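Nicotinate phosphoribosyltransferase (Porphyromonas gingivalis, PDB 2IM5) probably catalyses the ATP-dependent transfer of a phosphoribosyl group from phosphoribosyl diphosphate to nicotinate, giving nicotinate mononucleotide for NAD biosynthesis. Local coordinates at residues 4-9 with 64-69. Numbering follows the deposited sequence.
Sequences IRSILD and RDEKEF
The hydroxyl of Ser-6 donates a short hydrogen bond to the carboxylate of Glu-66, with OG to OE2 at 2.5 Å. The oxygen is met on its syn side, and the donor stands 23° out of the carboxylate plane. The same hydroxyl also receives the backbone amide of Leu-8, whose N lies 2.9 Å from Ser-6 OG with an N-H...O angle of 155°, so the Ser-6 oxygen donates across the contact while accepting within its own loop. A chi1 of 170° turns OG away from the Ser-6 nitrogen, to the side of its carbonyl carbon, where it can serve both bonds.

The other carboxylate oxygen works through water: the water donates to Glu-66 OE1 at 2.6 Å and accepts from Ile-7 N at 3.0 Å. Glu-66 OE1 also takes the amide of Thr-63, just ahead of helix 64-73, so both carboxylate oxygens are held and rotation of the group is probably restricted.

Two turn motifs organise the loop that precedes helix 12-24. The bond from Leu-8 N to the Ser-6 hydroxyl makes an ST turn, and a type I beta turn runs from Ser-6 to Asp-9, closed by Asp-9 N on Ser-6 O at 3.0 Å. Glu-66 reaches this turn from the first part of helix 64-73, within the NAPRTase N-terminal domain, and so fastens the N-terminal loop to a helix of that domain.

Apolar contact accompanies the polar grip. The Leu-8 and Glu-66 side chains run antiparallel alongside one another, bringing Leu-8 CD1 to 3.6 Å from Glu-66 CB. That methyl also approaches the Phe-69 ring obliquely, with Leu-8 CD1 4.2 Å from Phe-69 CD2. Helix 197-203 adjoins both segments: His-198 touches Ser-6 and Leu-8, and His-201 stacks with Phe-69.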
loop_
_atom_site.group_PDB
_atom_site.type_symbol
_atom_site.label_atom_id
_atom_site.label_comp_id
_atom_site.label_asym_id
_atom_site.label_seq_id
_atom_site.Cartn_x
_atom_site.Cartn_y
_atom_site.Cartn_z
ATOM N N ILE A 4 12.165 -0.452 -14.197
ATOM C CA ILE A 4 10.742 -0.778 -14.291
ATOM C C ILE A 4 10.461 -1.126 -15.754
ATOM O O ILE A 4 10.573 -0.275 -16.635
ATOM C CB ILE A 4 9.844 0.412 -13.867
ATOM C CG1 ILE A 4 10.161 0.836 -12.428
ATOM C CG2 ILE A 4 8.376 0.024 -13.990
ATOM C CD1 ILE A 4 9.893 -0.237 -11.369
ATOM N N ARG A 5 10.096 -2.380 -16.008
ATOM C CA ARG A 5 9.834 -2.836 -17.368
ATOM C C ARG A 5 8.366 -2.984 -17.727
ATOM O O ARG A 5 8.010 -2.995 -18.907
ATOM C CB ARG A 5 10.542 -4.173 -17.618
ATOM C CG ARG A 5 12.066 -4.097 -17.565
ATOM C CD ARG A 5 12.567 -2.952 -18.439
ATOM N NE ARG A 5 14.015 -2.971 -18.628
ATOM C CZ ARG A 5 14.657 -3.862 -19.375
ATOM N NH1 ARG A 5 13.977 -4.816 -20.006
ATOM N NH2 ARG A 5 15.978 -3.800 -19.495
ATOM N N SER A 6 7.512 -3.111 -16.720
ATOM C CA SER A 6 6.084 -3.261 -16.973
ATOM C C SER A 6 5.236 -2.186 -16.312
ATOM O O SER A 6 5.475 -1.797 -15.166
ATOM C CB SER A 6 5.602 -4.627 -16.488
ATOM O OG SER A 6 4.181 -4.681 -16.524
ATOM N N ILE A 7 4.225 -1.719 -17.028
ATOM C CA ILE A 7 3.354 -0.705 -16.469
ATOM C C ILE A 7 2.513 -1.331 -15.350
ATOM O O ILE A 7 1.888 -0.625 -14.569
ATOM C CB ILE A 7 2.460 -0.086 -17.575
ATOM C CG1 ILE A 7 2.044 1.326 -17.167
ATOM C CG2 ILE A 7 1.235 -0.949 -17.821
ATOM C CD1 ILE A 7 1.553 2.170 -18.331
ATOM N N LEU A 8 2.517 -2.664 -15.267
ATOM C CA LEU A 8 1.775 -3.374 -14.227
ATOM C C LEU A 8 2.662 -3.698 -13.027
ATOM O O LEU A 8 2.196 -4.273 -12.042
ATOM C CB LEU A 8 1.173 -4.674 -14.766
ATOM C CG LEU A 8 0.138 -4.609 -15.888
ATOM C CD1 LEU A 8 -0.474 -5.994 -16.066
ATOM C CD2 LEU A 8 -0.943 -3.580 -15.556
ATOM N N ASP A 9 3.939 -3.337 -13.103
ATOM C CA ASP A 9 4.856 -3.590 -11.992
ATOM C C ASP A 9 4.622 -2.490 -10.960
ATOM O O ASP A 9 5.384 -1.525 -10.859
ATOM C CB ASP A 9 6.311 -3.589 -12.483
ATOM C CG ASP A 9 7.300 -4.031 -11.410
ATOM O OD1 ASP A 9 6.878 -4.635 -10.402
ATOM O OD2 ASP A 9 8.512 -3.787 -11.580
ATOM N N ARG A 64 -0.651 -5.903 -25.017
ATOM C CA ARG A 64 -1.929 -6.525 -25.332
ATOM C C ARG A 64 -2.267 -7.621 -24.314
ATOM O O ARG A 64 -3.408 -7.735 -23.872
ATOM C CB ARG A 64 -1.890 -7.105 -26.748
ATOM C CG ARG A 64 -3.259 -7.467 -27.315
ATOM C CD ARG A 64 -4.272 -6.333 -27.105
ATOM N NE ARG A 64 -3.675 -5.011 -27.309
ATOM C CZ ARG A 64 -4.333 -3.858 -27.196
ATOM N NH1 ARG A 64 -5.626 -3.850 -26.881
ATOM N NH2 ARG A 64 -3.695 -2.708 -27.389
ATOM N N ASP A 65 -1.276 -8.420 -23.932
ATOM C CA ASP A 65 -1.518 -9.479 -22.958
ATOM C C ASP A 65 -1.877 -8.906 -21.596
ATOM O O ASP A 65 -2.726 -9.457 -20.894
ATOM C CB ASP A 65 -0.295 -10.390 -22.802
ATOM C CG ASP A 65 -0.085 -11.296 -23.998
ATOM O OD1 ASP A 65 -1.076 -11.596 -24.703
ATOM O OD2 ASP A 65 1.072 -11.722 -24.223
ATOM N N GLU A 66 -1.227 -7.808 -21.218
ATOM C CA GLU A 66 -1.510 -7.192 -19.928
ATOM C C GLU A 66 -2.929 -6.644 -19.916
ATOM O O GLU A 66 -3.636 -6.767 -18.922
ATOM C CB GLU A 66 -0.501 -6.086 -19.628
ATOM C CG GLU A 66 0.921 -6.611 -19.506
ATOM C CD GLU A 66 1.931 -5.519 -19.203
ATOM O OE1 GLU A 66 1.818 -4.415 -19.784
ATOM O OE2 GLU A 66 2.844 -5.777 -18.392
ATOM N N LYS A 67 -3.348 -6.056 -21.029
ATOM C CA LYS A 67 -4.698 -5.518 -21.121
ATOM C C LYS A 67 -5.720 -6.646 -20.956
ATOM O O LYS A 67 -6.707 -6.494 -20.239
ATOM C CB LYS A 67 -4.915 -4.818 -22.465
ATOM C CG LYS A 67 -6.268 -4.145 -22.588
ATOM C CD LYS A 67 -6.515 -3.587 -23.982
ATOM C CE LYS A 67 -7.949 -3.090 -24.113
ATOM N NZ LYS A 67 -8.293 -2.599 -25.487
ATOM N N GLU A 68 -5.488 -7.775 -21.622
ATOM C CA GLU A 68 -6.393 -8.921 -21.518
ATOM C C GLU A 68 -6.406 -9.456 -20.092
ATOM O O GLU A 68 -7.443 -9.899 -19.595
ATOM C CB GLU A 68 -5.967 -10.035 -22.473
ATOM C CG GLU A 68 -6.252 -9.734 -23.933
ATOM C CD GLU A 68 -5.627 -10.754 -24.880
ATOM O OE1 GLU A 68 -5.761 -11.977 -24.622
ATOM O OE2 GLU A 68 -5.006 -10.329 -25.885
ATOM N N PHE A 69 -5.246 -9.420 -19.438
ATOM C CA PHE A 69 -5.144 -9.874 -18.058
ATOM C C PHE A 69 -6.007 -8.978 -17.158
ATOM O O PHE A 69 -6.768 -9.465 -16.323
ATOM C CB PHE A 69 -3.693 -9.815 -17.585
ATOM C CG PHE A 69 -3.521 -10.094 -16.121
ATOM C CD1 PHE A 69 -3.664 -11.388 -15.620
ATOM C CD2 PHE A 69 -3.233 -9.057 -15.236
ATOM C CE1 PHE A 69 -3.522 -11.644 -14.254
ATOM C CE2 PHE A 69 -3.090 -9.299 -13.878
ATOM C CZ PHE A 69 -3.235 -10.601 -13.381
HETATM O O HOH W 1 3.689 -2.596 -19.807
#